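Local coordinates for protein nucleoside permease NupG (PDB 7DLA) that carries purine and pyrimidine nucleosides across the bacterial inner membrane by proton symport, as a member of the major facilitator superfamily, at residues V150-F155 with A253-S258; A211-F216 with F396-M401; A222-T227 with V289-R294; I259-E264 with I316-A321. The protein carries 1 engineered substitution. All blocks are in the same frame, centred on the assembly; numbering follows the deposited sequence.

Contact 1: residues V150-F155 with A253-S258; sequences VSLSGF and ASIIMS
Torsions turn Ser-151 OG and the CG1 and CD1 atoms of Ile-255 toward each other. In Ser-151 the hydroxyl stands opposite the main-chain nitrogen (chi1 -163°), while two successive turns near -53° in Ile-255 fold CG1 and CD1 back toward that serine. The contact joins the N- and C-terminal six-helix bundles of a major facilitator fold, near the periplasmic ends of transmembrane helices 5 and 8. CD1 of Ile-255 lies 3.5 Å from CB of Ser-151, and Ser-151 OG rests 3.4 Å from Ile-255 CG1. The helices come close where two serines face each other, CB of Ser-151 to CB of Ser-254 being 3.6 Å. No hydrogen bond joins the two segments directly. Instead Ser-151 OG bonds to OE1 of Glu-156, whose OE2 makes a weak bond with the backbone N of Ser-254, so one carboxylate bridges both helices. Past Leu-152, helix 138-152 closes with a Schellman motif, Gly-154 taking the positive phi. Farther out, Trp-148 extends the same seam by touching Ile-255. At the exposed margin Leu-152 adds a looser apolar touch, its CG 4.4 Å from Ile-255 CD1.

Contact 2: residues A211-F216 with F396-M401; sequences AIFFIF and FAFMAM
This is an apolar, largely aromatic contact between antiparallel helices at the cytoplasmic end of the C-terminal bundle, where transmembrane helices 7 and 12 of the major facilitator fold run beside each other. At these segments the axes come no nearer than 11.9 Å and make an angle of 161°, so long side chains have to span the distance. Phe-216, Phe-398 and Met-401 share most of the span. Each of the two phenylalanines carries CG opposite its own backbone N (chi1 -173° in both), which swings the rings into the gap. The rings meet obliquely, centroids 5.4 Å apart and planes inclined by 35°, with Phe-216 CE2 reaching CD1 of Phe-398 and Phe-216 CZ lying 3.8 Å from CB of Phe-398. A leucine in place of Phe-216 would probably open a gap beside Phe-398 and leave that ring freer to turn. Phe-213 comes in from the preceding turn and meets Phe-398 edge-on, CE1 to CE1 at 4.5 Å. Met-401 completes the interface with an extended chain that stretches across to helix 208-222. Ile-288 of helix 253-299 touches both Phe-216 and Phe-398, and Phe-332 of helix 305-335 meets the ring of Phe-213. Toward the surface, Ile-212 CG2 lies 4.2 Å from SD of Met-401, while the methionine's methyl, CE, approaches CD1 of Phe-213 at 4.0 Å.

Contact 3: residues A222-T227 with V289-R294; sequences AELQIT and VAWILR
Thr-227 and Arg-294 form the polar half of this buried contact, and Trp-291 fills the rest. The hydroxyl of Thr-227 accepts from Arg-294 NH2 at 2.5 Å, with an N-H...O angle of 144° and the oxygen tilted 21° out of the guanidinium plane. NE of the same arginine adds a weak bond to that oxygen, Thr-227 OG1, at 3.1 Å. The guanidinium has other hydroxyls too: NH1 gives to Ser-314 OG and NH2 also to Ser-260 OG. Three neutral oxygens thus supply polar company for a buried charge, which would probably be costly without them. Glu-223 has its polar partner elsewhere, for OE2 is hydrogen-bonded to Ser-391 OG; the same OE2 lies 3.4 Å from CB of Trp-291, the carboxylate turned 78° from the indole plane. The backbone carbonyl O of Glu-223 sits over one indole face, toward its rim. The side chains of Leu-224 and Trp-291 cross at about a right angle, with Leu-224 CD2 3.4 Å from Trp-291 CZ2, and Thr-227 CG2 lies in the ring plane at its edge, 3.8 Å from CZ3 of Trp-291. An alanine in place of the tryptophan would probably open a gap between Leu-224 and Thr-227 and leave Leu-224 CD2 without its indole neighbour. The segment 222-227 is where transmembrane helix 7 is interrupted, between helices 208-222 and 226-236. Transmembrane helix 9 packs against this break, with helix 380-402 touching Glu-223 and helix 305-335 touching Thr-227 and Arg-294.

Contact 4: residues I259-E264 with I316-A321; sequences ISQISE and IVYGCA
Tyr-318, Ile-316 and Ser-263 bury the most surface where residues 259-264 meet 316-321. Tyr-318 holds CG opposite its main-chain N (chi1 169°), which lays the ring along the first helix. Ser-260 CB lies 3.4 Å from CD2 of Tyr-318, while the backbone O of Ser-260 sits in the ring plane at the edge. Farther along the ring, Glu-264 runs beside Tyr-318 and points the same way, its OE1 near the ring plane and 4.1 Å from CE2 of the tyrosine. The phenol OH is taken up beyond the contact by a hydrogen bond with Asn-228 ND2. Ser-263 supplies the direct polar link: OG gives a 3.0 Å hydrogen bond to the carbonyl O of Ile-316, approaching in the carbonyl plane on a lone pair at a C=O...O angle of 118°. That oxygen also accepts from Gly-319 N, so it serves its own helix and the neighbouring one together. The side chain of Ile-316 reaches back over the surface margin, with CD1 3.9 Å from CG2 of Ile-259. Gly-319 allows the closest backbone approach, its CA facing the backbone N of Glu-264; a larger residue there would probably not fit. The axes pass 7.0 Å apart at 46°. A glycine and serines at a tight crossing, with a hydroxyl bonded to the opposite backbone, are typical of close helix pairs in membrane proteins, and here they join transmembrane helices 8 and 10 within the C-terminal bundle of the major facilitator fold.

Helix 253-299 threads through contacts 1, 3 and 4. Residues 253-258 and 259-264 follow each other directly, so contact 1 passes along the chain into contact 4, centre to centre about 17 Å. Contacts 3 and 4 are the most intimate pair, their centres about 11 Å apart: the guanidinium of contact 3 is shared with Ser-260 of contact 4, and Thr-227 CG2 packs on Tyr-318 CE1 at 3.5 Å. Contact 1 also touches contact 3, through Met-257 CE against Thr-227 O. Contact 2 stands apart near the cytoplasmic face, its centre about 37 Å from that of contact 1 at the periplasmic side; only contact 1 joins the two bundles.

Contact 1: residues V150-F155 with A253-S258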
loop_
_atom_site.group_PDB
_atom_site.type_symbol
_atom_site.label_atom_id
_atom_site.label_comp_id
_atom_site.label_asym_id
_atom_site.label_seq_id
_atom_site.Cartn_x
_atom_site.Cartn_y
_atom_site.Cartn_z
ATOM N N VAL A 150 7.350 4.797 16.178
ATOM C CA VAL A 150 6.827 6.160 16.084
ATOM C C VAL A 150 5.601 6.318 16.968
ATOM O O VAL A 150 5.421 7.356 17.609
ATOM C CB VAL A 150 6.546 6.537 14.615
ATOM C CG1 VAL A 150 5.530 7.698 14.501
ATOM C CG2 VAL A 150 7.846 6.917 13.931
ATOM N N SER A 151 4.762 5.283 17.066
ATOM C CA SER A 151 3.650 5.378 18.002
ATOM C C SER A 151 4.151 5.549 19.436
ATOM O O SER A 151 3.738 6.481 20.132
ATOM C CB SER A 151 2.742 4.157 17.887
ATOM O OG SER A 151 1.487 4.421 18.499
ATOM N N LEU A 152 5.068 4.676 19.878
ATOM C CA LEU A 152 5.470 4.637 21.282
ATOM C C LEU A 152 6.385 5.790 21.660
ATOM O O LEU A 152 6.448 6.168 22.836
ATOM C CB LEU A 152 6.169 3.327 21.593
ATOM C CG LEU A 152 5.316 2.077 21.520
ATOM C CD1 LEU A 152 6.235 0.895 21.362
ATOM C CD2 LEU A 152 4.485 1.962 22.784
ATOM N N SER A 153 7.088 6.365 20.701
ATOM C CA SER A 153 7.939 7.509 20.998
ATOM C C SER A 153 7.180 8.827 21.092
ATOM O O SER A 153 7.809 9.864 21.317
ATOM C CB SER A 153 9.005 7.625 19.923
ATOM O OG SER A 153 9.454 6.325 19.604
ATOM N N GLY A 154 5.868 8.824 20.894
ATOM C CA GLY A 154 5.116 10.062 20.832
ATOM C C GLY A 154 5.300 10.918 19.594
ATOM O O GLY A 154 5.192 12.142 19.688
ATOM N N PHE A 155 5.547 10.316 18.428
ATOM C CA PHE A 155 5.747 11.057 17.181
ATOM C C PHE A 155 4.689 10.759 16.122
ATOM O O PHE A 155 4.923 11.019 14.933
ATOM C CB PHE A 155 7.127 10.780 16.593
ATOM C CG PHE A 155 8.254 11.147 17.495
ATOM C CD1 PHE A 155 8.190 12.290 18.270
ATOM C CD2 PHE A 155 9.399 10.373 17.547
ATOM C CE1 PHE A 155 9.235 12.652 19.077
ATOM C CE2 PHE A 155 10.453 10.731 18.367
ATOM C CZ PHE A 155 10.365 11.872 19.129
ATOM N N ALA A 253 -2.607 4.778 18.204
ATOM C CA ALA A 253 -3.438 4.138 17.194
ATOM C C ALA A 253 -2.607 3.231 16.304
ATOM O O ALA A 253 -3.061 2.139 15.944
ATOM C CB ALA A 253 -4.166 5.184 16.354
ATOM N N SER A 254 -1.387 3.658 15.950
ATOM C CA SER A 254 -0.530 2.828 15.118
ATOM C C SER A 254 -0.330 1.445 15.730
ATOM O O SER A 254 -0.231 0.451 14.999
ATOM C CB SER A 254 0.802 3.531 14.871
ATOM O OG SER A 254 0.596 4.767 14.207
ATOM N N ILE A 255 -0.388 1.337 17.053
ATOM C CA ILE A 255 -0.244 0.031 17.689
ATOM C C ILE A 255 -1.470 -0.844 17.424
ATOM O O ILE A 255 -1.352 -2.060 17.255
ATOM C CB ILE A 255 0.018 0.208 19.195
ATOM C CG1 ILE A 255 1.193 1.150 19.376
ATOM C CG2 ILE A 255 0.364 -1.115 19.851
ATOM C CD1 ILE A 255 2.384 0.709 18.602
ATOM N N ILE A 256 -2.662 -0.253 17.374
ATOM C CA ILE A 256 -3.853 -1.063 17.108
ATOM C C ILE A 256 -3.990 -1.360 15.611
ATOM O O ILE A 256 -4.270 -2.500 15.211
ATOM C CB ILE A 256 -5.099 -0.362 17.674
ATOM C CG1 ILE A 256 -4.850 -0.033 19.151
ATOM C CG2 ILE A 256 -6.360 -1.227 17.436
ATOM C CD1 ILE A 256 -4.427 -1.240 19.993
ATOM N N MET A 257 -3.770 -0.339 14.773
ATOM C CA MET A 257 -3.723 -0.524 13.333
ATOM C C MET A 257 -2.711 -1.579 12.919
ATOM O O MET A 257 -2.907 -2.230 11.904
ATOM C CB MET A 257 -3.412 0.807 12.637
ATOM C CG MET A 257 -4.477 1.898 12.843
ATOM S SD MET A 257 -6.073 1.617 11.992
ATOM C CE MET A 257 -5.671 1.614 10.245
ATOM N N SER A 258 -1.621 -1.767 13.662
ATOM C CA SER A 258 -0.630 -2.755 13.230
ATOM C C SER A 258 -1.248 -4.142 13.045
ATOM O O SER A 258 -0.886 -4.874 12.105
ATOM C CB SER A 258 0.510 -2.815 14.230
ATOM O OG SER A 258 -0.002 -3.234 15.475
#

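Contact 2: residues A211-F216 with F396-M401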
loop_
_atom_site.group_PDB
_atom_site.type_symbol
_atom_site.label_atom_id
_atom_site.label_comp_id
_atom_site.label_asym_id
_atom_site.label_seq_id
_atom_site.Cartn_x
_atom_site.Cartn_y
_atom_site.Cartn_z
ATOM N N ALA A 211 -12.783 -6.313 -19.857
ATOM C CA ALA A 211 -13.026 -4.895 -19.621
ATOM C C ALA A 211 -13.865 -4.702 -18.367
ATOM O O ALA A 211 -13.535 -3.885 -17.490
ATOM C CB ALA A 211 -13.713 -4.273 -20.838
ATOM N N ILE A 212 -14.960 -5.463 -18.274
ATOM C CA ILE A 212 -15.798 -5.449 -17.080
ATOM C C ILE A 212 -14.946 -5.704 -15.844
ATOM O O ILE A 212 -15.028 -4.971 -14.846
ATOM C CB ILE A 212 -16.930 -6.486 -17.211
ATOM C CG1 ILE A 212 -18.094 -5.924 -18.029
ATOM C CG2 ILE A 212 -17.415 -6.929 -15.838
ATOM C CD1 ILE A 212 -18.631 -4.659 -17.494
ATOM N N PHE A 213 -14.084 -6.727 -15.912
ATOM C CA PHE A 213 -13.312 -7.105 -14.731
ATOM C C PHE A 213 -12.357 -5.996 -14.295
ATOM O O PHE A 213 -12.225 -5.710 -13.105
ATOM C CB PHE A 213 -12.514 -8.374 -14.971
ATOM C CG PHE A 213 -11.890 -8.871 -13.739
ATOM C CD1 PHE A 213 -12.676 -9.196 -12.649
ATOM C CD2 PHE A 213 -10.517 -8.847 -13.590
ATOM C CE1 PHE A 213 -12.094 -9.611 -11.449
ATOM C CE2 PHE A 213 -9.912 -9.247 -12.388
ATOM C CZ PHE A 213 -10.701 -9.631 -11.314
ATOM N N PHE A 214 -11.666 -5.375 -15.251
ATOM C CA PHE A 214 -10.689 -4.343 -14.921
ATOM C C PHE A 214 -11.349 -3.115 -14.313
ATOM O O PHE A 214 -10.844 -2.556 -13.325
ATOM C CB PHE A 214 -9.872 -3.947 -16.150
ATOM C CG PHE A 214 -8.850 -4.970 -16.556
ATOM C CD1 PHE A 214 -8.197 -5.723 -15.599
ATOM C CD2 PHE A 214 -8.482 -5.128 -17.883
ATOM C CE1 PHE A 214 -7.238 -6.653 -15.961
ATOM C CE2 PHE A 214 -7.519 -6.048 -18.241
ATOM C CZ PHE A 214 -6.903 -6.815 -17.280
ATOM N N ILE A 215 -12.459 -2.649 -14.890
ATOM C CA ILE A 215 -13.081 -1.481 -14.269
ATOM C C ILE A 215 -13.601 -1.838 -12.890
ATOM O O ILE A 215 -13.508 -1.036 -11.956
ATOM C CB ILE A 215 -14.179 -0.868 -15.148
ATOM C CG1 ILE A 215 -13.641 -0.622 -16.552
ATOM C CG2 ILE A 215 -14.634 0.458 -14.554
ATOM C CD1 ILE A 215 -14.382 0.460 -17.303
ATOM N N PHE A 216 -14.137 -3.047 -12.725
ATOM C CA PHE A 216 -14.451 -3.486 -11.374
ATOM C C PHE A 216 -13.224 -3.453 -10.482
ATOM O O PHE A 216 -13.316 -3.189 -9.282
ATOM C CB PHE A 216 -15.000 -4.895 -11.359
ATOM C CG PHE A 216 -15.470 -5.290 -10.009
ATOM C CD1 PHE A 216 -16.512 -4.606 -9.407
ATOM C CD2 PHE A 216 -14.803 -6.258 -9.290
ATOM C CE1 PHE A 216 -16.946 -4.940 -8.144
ATOM C CE2 PHE A 216 -15.215 -6.589 -8.021
ATOM C CZ PHE A 216 -16.297 -5.937 -7.450
ATOM N N PHE A 396 -22.731 -6.571 -4.585
ATOM C CA PHE A 396 -23.878 -6.909 -5.421
ATOM C C PHE A 396 -23.441 -7.086 -6.857
ATOM O O PHE A 396 -23.695 -8.122 -7.473
ATOM C CB PHE A 396 -24.960 -5.834 -5.354
ATOM C CG PHE A 396 -25.780 -5.899 -4.125
ATOM C CD1 PHE A 396 -25.604 -6.930 -3.215
ATOM C CD2 PHE A 396 -26.747 -4.957 -3.889
ATOM C CE1 PHE A 396 -26.366 -7.006 -2.075
ATOM C CE2 PHE A 396 -27.506 -5.030 -2.776
ATOM C CZ PHE A 396 -27.315 -6.055 -1.853
ATOM N N ALA A 397 -22.758 -6.074 -7.393
ATOM C CA ALA A 397 -22.343 -6.140 -8.781
ATOM C C ALA A 397 -21.422 -7.323 -9.021
ATOM O O ALA A 397 -21.432 -7.915 -10.108
ATOM C CB ALA A 397 -21.676 -4.845 -9.191
ATOM N N PHE A 398 -20.606 -7.692 -8.036
ATOM C CA PHE A 398 -19.731 -8.822 -8.306
ATOM C C PHE A 398 -20.517 -10.119 -8.343
ATOM O O PHE A 398 -20.261 -10.966 -9.201
ATOM C CB PHE A 398 -18.611 -8.884 -7.276
ATOM C CG PHE A 398 -17.563 -9.919 -7.589
ATOM C CD1 PHE A 398 -16.484 -9.599 -8.398
ATOM C CD2 PHE A 398 -17.664 -11.207 -7.098
ATOM C CE1 PHE A 398 -15.518 -10.539 -8.693
ATOM C CE2 PHE A 398 -16.702 -12.154 -7.402
ATOM C CZ PHE A 398 -15.632 -11.817 -8.194
ATOM N N MET A 399 -21.489 -10.259 -7.440
ATOM C CA MET A 399 -22.402 -11.397 -7.455
ATOM C C MET A 399 -23.130 -11.524 -8.799
ATOM O O MET A 399 -23.266 -12.633 -9.337
ATOM C CB MET A 399 -23.372 -11.237 -6.297
ATOM C CG MET A 399 -23.160 -12.203 -5.148
ATOM S SD MET A 399 -24.059 -11.615 -3.698
ATOM C CE MET A 399 -23.737 -12.920 -2.506
ATOM N N ALA A 400 -23.592 -10.398 -9.355
ATOM C CA ALA A 400 -24.101 -10.398 -10.722
ATOM C C ALA A 400 -23.072 -10.988 -11.672
ATOM O O ALA A 400 -23.350 -11.985 -12.337
ATOM C CB ALA A 400 -24.504 -8.994 -11.166
ATOM N N MET A 401 -21.863 -10.416 -11.723
ATOM C CA MET A 401 -20.887 -10.910 -12.697
ATOM C C MET A 401 -20.556 -12.402 -12.526
ATOM O O MET A 401 -20.334 -13.081 -13.536
ATOM C CB MET A 401 -19.582 -10.113 -12.678
ATOM C CG MET A 401 -18.323 -11.023 -12.875
ATOM S SD MET A 401 -16.761 -10.236 -13.294
ATOM C CE MET A 401 -15.709 -11.662 -13.331
#

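Contact 3: residues A222-T227 with V289-R294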
loop_
_atom_site.group_PDB
_atom_site.type_symbol
_atom_site.label_atom_id
_atom_site.label_comp_id
_atom_site.label_asym_id
_atom_site.label_seq_id
_atom_site.Cartn_x
_atom_site.Cartn_y
_atom_site.Cartn_z
ATOM N N ALA A 222 -10.199 1.203 -5.305
ATOM C CA ALA A 222 -10.280 2.537 -4.735
ATOM C C ALA A 222 -10.402 2.484 -3.217
ATOM O O ALA A 222 -9.815 3.315 -2.522
ATOM C CB ALA A 222 -11.427 3.322 -5.354
ATOM N N GLU A 223 -11.112 1.506 -2.665
ATOM C CA GLU A 223 -11.249 1.491 -1.213
ATOM C C GLU A 223 -10.147 0.705 -0.503
ATOM O O GLU A 223 -10.267 0.436 0.696
ATOM C CB GLU A 223 -12.608 0.951 -0.771
ATOM C CG GLU A 223 -12.735 -0.559 -0.813
ATOM C CD GLU A 223 -14.164 -0.979 -0.931
ATOM O OE1 GLU A 223 -14.933 -0.178 -1.481
ATOM O OE2 GLU A 223 -14.529 -2.090 -0.487
ATOM N N LEU A 224 -9.076 0.334 -1.197
ATOM C CA LEU A 224 -8.113 -0.580 -0.582
ATOM C C LEU A 224 -7.348 0.075 0.563
ATOM O O LEU A 224 -7.103 -0.569 1.591
ATOM C CB LEU A 224 -7.141 -1.122 -1.632
ATOM C CG LEU A 224 -7.595 -2.356 -2.407
ATOM C CD1 LEU A 224 -6.510 -2.775 -3.348
ATOM C CD2 LEU A 224 -7.912 -3.484 -1.455
ATOM N N GLN A 225 -6.883 1.308 0.355
ATOM C CA GLN A 225 -6.011 2.016 1.331
ATOM C C GLN A 225 -6.762 2.977 2.251
ATOM O O GLN A 225 -6.123 3.521 3.135
ATOM C CB GLN A 225 -5.015 2.879 0.567
ATOM C CG GLN A 225 -4.589 2.273 -0.751
ATOM C CD GLN A 225 -3.459 1.309 -0.526
ATOM O OE1 GLN A 225 -3.081 1.036 0.602
ATOM N NE2 GLN A 225 -2.921 0.775 -1.602
ATOM N N ILE A 226 -8.070 3.131 2.086
ATOM C CA ILE A 226 -8.896 4.094 2.874
ATOM C C ILE A 226 -8.641 3.932 4.364
ATOM O O ILE A 226 -8.457 4.919 5.035
ATOM C CB ILE A 226 -10.383 3.886 2.578
ATOM C CG1 ILE A 226 -10.751 4.399 1.194
ATOM C CG2 ILE A 226 -11.221 4.547 3.647
ATOM C CD1 ILE A 226 -12.208 4.396 0.974
ATOM N N THR A 227 -8.659 2.698 4.838
ATOM C CA THR A 227 -8.400 2.351 6.249
ATOM C C THR A 227 -6.977 2.788 6.610
ATOM O O THR A 227 -6.784 3.347 7.680
ATOM C CB THR A 227 -8.628 0.847 6.358
ATOM O OG1 THR A 227 -7.959 0.323 7.495
ATOM C CG2 THR A 227 -8.118 0.139 5.126
ATOM N N VAL A 289 -16.687 -9.277 0.610
ATOM C CA VAL A 289 -17.546 -9.296 1.788
ATOM C C VAL A 289 -16.772 -8.822 3.014
ATOM O O VAL A 289 -17.301 -8.080 3.864
ATOM C CB VAL A 289 -18.143 -10.706 1.974
ATOM C CG1 VAL A 289 -18.732 -10.900 3.375
ATOM C CG2 VAL A 289 -19.192 -10.935 0.922
ATOM N N ALA A 290 -15.499 -9.217 3.115
ATOM C CA ALA A 290 -14.696 -8.813 4.262
ATOM C C ALA A 290 -14.568 -7.292 4.353
ATOM O O ALA A 290 -14.541 -6.739 5.455
ATOM C CB ALA A 290 -13.322 -9.483 4.192
ATOM N N TRP A 291 -14.482 -6.598 3.210
ATOM C CA TRP A 291 -14.418 -5.136 3.269
ATOM C C TRP A 291 -15.665 -4.542 3.915
ATOM O O TRP A 291 -15.580 -3.563 4.679
ATOM C CB TRP A 291 -14.205 -4.530 1.883
ATOM C CG TRP A 291 -12.784 -4.548 1.439
ATOM C CD1 TRP A 291 -12.232 -5.297 0.439
ATOM C CD2 TRP A 291 -11.701 -3.808 2.032
ATOM N NE1 TRP A 291 -10.872 -5.038 0.351
ATOM C CE2 TRP A 291 -10.528 -4.134 1.320
ATOM C CE3 TRP A 291 -11.615 -2.891 3.092
ATOM C CZ2 TRP A 291 -9.284 -3.581 1.636
ATOM C CZ3 TRP A 291 -10.369 -2.338 3.407
ATOM C CH2 TRP A 291 -9.224 -2.686 2.681
ATOM N N ILE A 292 -16.835 -5.100 3.599
ATOM C CA ILE A 292 -18.066 -4.677 4.264
ATOM C C ILE A 292 -17.879 -4.768 5.764
ATOM O O ILE A 292 -18.041 -3.778 6.493
ATOM C CB ILE A 292 -19.256 -5.549 3.830
ATOM C CG1 ILE A 292 -19.454 -5.506 2.319
ATOM C CG2 ILE A 292 -20.526 -5.116 4.583
ATOM C CD1 ILE A 292 -20.546 -6.429 1.850
ATOM N N LEU A 293 -17.555 -5.985 6.228
ATOM C CA LEU A 293 -17.383 -6.215 7.663
ATOM C C LEU A 293 -16.376 -5.250 8.282
ATOM O O LEU A 293 -16.591 -4.725 9.384
ATOM C CB LEU A 293 -16.931 -7.635 7.908
ATOM C CG LEU A 293 -17.944 -8.730 8.087
ATOM C CD1 LEU A 293 -17.259 -9.990 7.628
ATOM C CD2 LEU A 293 -18.275 -8.835 9.555
ATOM N N ARG A 294 -15.269 -5.012 7.586
ATOM C CA ARG A 294 -14.231 -4.118 8.078
ATOM C C ARG A 294 -14.815 -2.734 8.351
ATOM O O ARG A 294 -14.810 -2.255 9.498
ATOM C CB ARG A 294 -13.105 -4.069 7.036
ATOM C CG ARG A 294 -11.689 -3.683 7.471
ATOM C CD ARG A 294 -11.551 -2.234 7.909
ATOM N NE ARG A 294 -10.148 -1.830 8.051
ATOM C CZ ARG A 294 -9.323 -2.140 9.047
ATOM N NH1 ARG A 294 -9.735 -2.889 10.067
ATOM N NH2 ARG A 294 -8.073 -1.691 9.001
#

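Contact 4: residues I259-E264 with I316-A321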
loop_
_atom_site.group_PDB
_atom_site.type_symbol
_atom_site.label_atom_id
_atom_site.label_comp_id
_atom_site.label_asym_id
_atom_site.label_seq_id
_atom_site.Cartn_x
_atom_site.Cartn_y
_atom_site.Cartn_z
ATOM N N ILE A 259 -2.197 -4.506 13.920
ATOM C CA ILE A 259 -2.893 -5.780 13.795
ATOM C C ILE A 259 -3.412 -5.960 12.388
ATOM O O ILE A 259 -3.506 -7.090 11.893
ATOM C CB ILE A 259 -4.012 -5.874 14.844
ATOM C CG1 ILE A 259 -3.429 -5.566 16.221
ATOM C CG2 ILE A 259 -4.688 -7.239 14.802
ATOM C CD1 ILE A 259 -4.417 -5.692 17.327
ATOM N N SER A 260 -3.674 -4.852 11.695
ATOM C CA SER A 260 -4.028 -4.922 10.284
ATOM C C SER A 260 -2.912 -5.564 9.461
ATOM O O SER A 260 -3.156 -6.531 8.720
ATOM C CB SER A 260 -4.375 -3.525 9.769
ATOM O OG SER A 260 -5.508 -2.992 10.463
ATOM N N GLN A 261 -1.669 -5.073 9.608
ATOM C CA GLN A 261 -0.551 -5.623 8.834
ATOM C C GLN A 261 -0.203 -7.029 9.289
ATOM O O GLN A 261 0.125 -7.907 8.471
ATOM C CB GLN A 261 0.664 -4.736 8.972
ATOM C CG GLN A 261 0.300 -3.314 9.158
ATOM C CD GLN A 261 -0.554 -2.799 8.061
ATOM O OE1 GLN A 261 -1.617 -2.233 8.300
ATOM N NE2 GLN A 261 -0.073 -2.934 6.839
ATOM N N ILE A 262 -0.247 -7.240 10.599
ATOM C CA ILE A 262 -0.090 -8.573 11.164
ATOM C C ILE A 262 -1.004 -9.560 10.436
ATOM O O ILE A 262 -0.558 -10.582 9.883
ATOM C CB ILE A 262 -0.395 -8.530 12.672
ATOM C CG1 ILE A 262 0.554 -7.596 13.385
ATOM C CG2 ILE A 262 -0.122 -9.866 13.314
ATOM C CD1 ILE A 262 0.357 -7.612 14.882
ATOM N N SER A 263 -2.304 -9.251 10.405
ATOM C CA SER A 263 -3.273 -10.196 9.849
ATOM C C SER A 263 -3.131 -10.330 8.338
ATOM O O SER A 263 -3.393 -11.400 7.788
ATOM C CB SER A 263 -4.693 -9.771 10.205
ATOM O OG SER A 263 -5.562 -10.836 9.947
ATOM N N GLU A 264 -2.709 -9.257 7.662
ATOM C CA GLU A 264 -2.438 -9.343 6.233
ATOM C C GLU A 264 -1.331 -10.343 5.944
ATOM O O GLU A 264 -1.425 -11.122 4.997
ATOM C CB GLU A 264 -2.038 -7.985 5.688
ATOM C CG GLU A 264 -1.337 -8.088 4.356
ATOM C CD GLU A 264 -0.946 -6.737 3.819
ATOM O OE1 GLU A 264 -1.137 -5.722 4.546
ATOM O OE2 GLU A 264 -0.512 -6.690 2.646
ATOM N N ILE A 316 -8.448 -7.736 12.215
ATOM C CA ILE A 316 -8.283 -9.106 11.718
ATOM C C ILE A 316 -8.903 -9.243 10.325
ATOM O O ILE A 316 -8.285 -9.771 9.391
ATOM C CB ILE A 316 -8.924 -10.110 12.690
ATOM C CG1 ILE A 316 -8.252 -10.068 14.070
ATOM C CG2 ILE A 316 -8.865 -11.515 12.067
ATOM C CD1 ILE A 316 -6.829 -10.377 14.010
ATOM N N VAL A 317 -10.143 -8.763 10.175
ATOM C CA VAL A 317 -10.831 -8.879 8.892
ATOM C C VAL A 317 -10.069 -8.168 7.790
ATOM O O VAL A 317 -10.136 -8.562 6.610
ATOM C CB VAL A 317 -12.283 -8.369 8.991
ATOM C CG1 VAL A 317 -13.072 -8.882 7.830
ATOM C CG2 VAL A 317 -12.942 -8.935 10.203
ATOM N N TYR A 318 -9.326 -7.133 8.149
ATOM C CA TYR A 318 -8.616 -6.354 7.142
ATOM C C TYR A 318 -7.647 -7.216 6.340
ATOM O O TYR A 318 -7.417 -6.961 5.155
ATOM C CB TYR A 318 -7.850 -5.208 7.813
ATOM C CG TYR A 318 -6.879 -4.518 6.897
ATOM C CD1 TYR A 318 -7.300 -3.536 6.015
ATOM C CD2 TYR A 318 -5.555 -4.885 6.871
ATOM C CE1 TYR A 318 -6.404 -2.911 5.170
ATOM C CE2 TYR A 318 -4.662 -4.280 6.031
ATOM C CZ TYR A 318 -5.081 -3.297 5.187
ATOM O OH TYR A 318 -4.148 -2.709 4.364
ATOM N N GLY A 319 -7.049 -8.220 6.973
ATOM C CA GLY A 319 -5.955 -8.913 6.322
ATOM C C GLY A 319 -6.434 -9.758 5.164
ATOM O O GLY A 319 -5.908 -9.679 4.050
ATOM N N CYS A 320 -7.424 -10.602 5.423
ATOM C CA CYS A 320 -8.137 -11.251 4.338
ATOM C C CYS A 320 -8.613 -10.225 3.313
ATOM O O CYS A 320 -8.250 -10.296 2.137
ATOM C CB CYS A 320 -9.294 -12.051 4.924
ATOM S SG CYS A 320 -10.607 -12.283 3.805
ATOM N N ALA A 321 -9.387 -9.222 3.756
ATOM C CA ALA A 321 -9.930 -8.229 2.826
ATOM C C ALA A 321 -8.881 -7.684 1.853
ATOM O O ALA A 321 -9.145 -7.566 0.654
ATOM C CB ALA A 321 -10.564 -7.080 3.605
#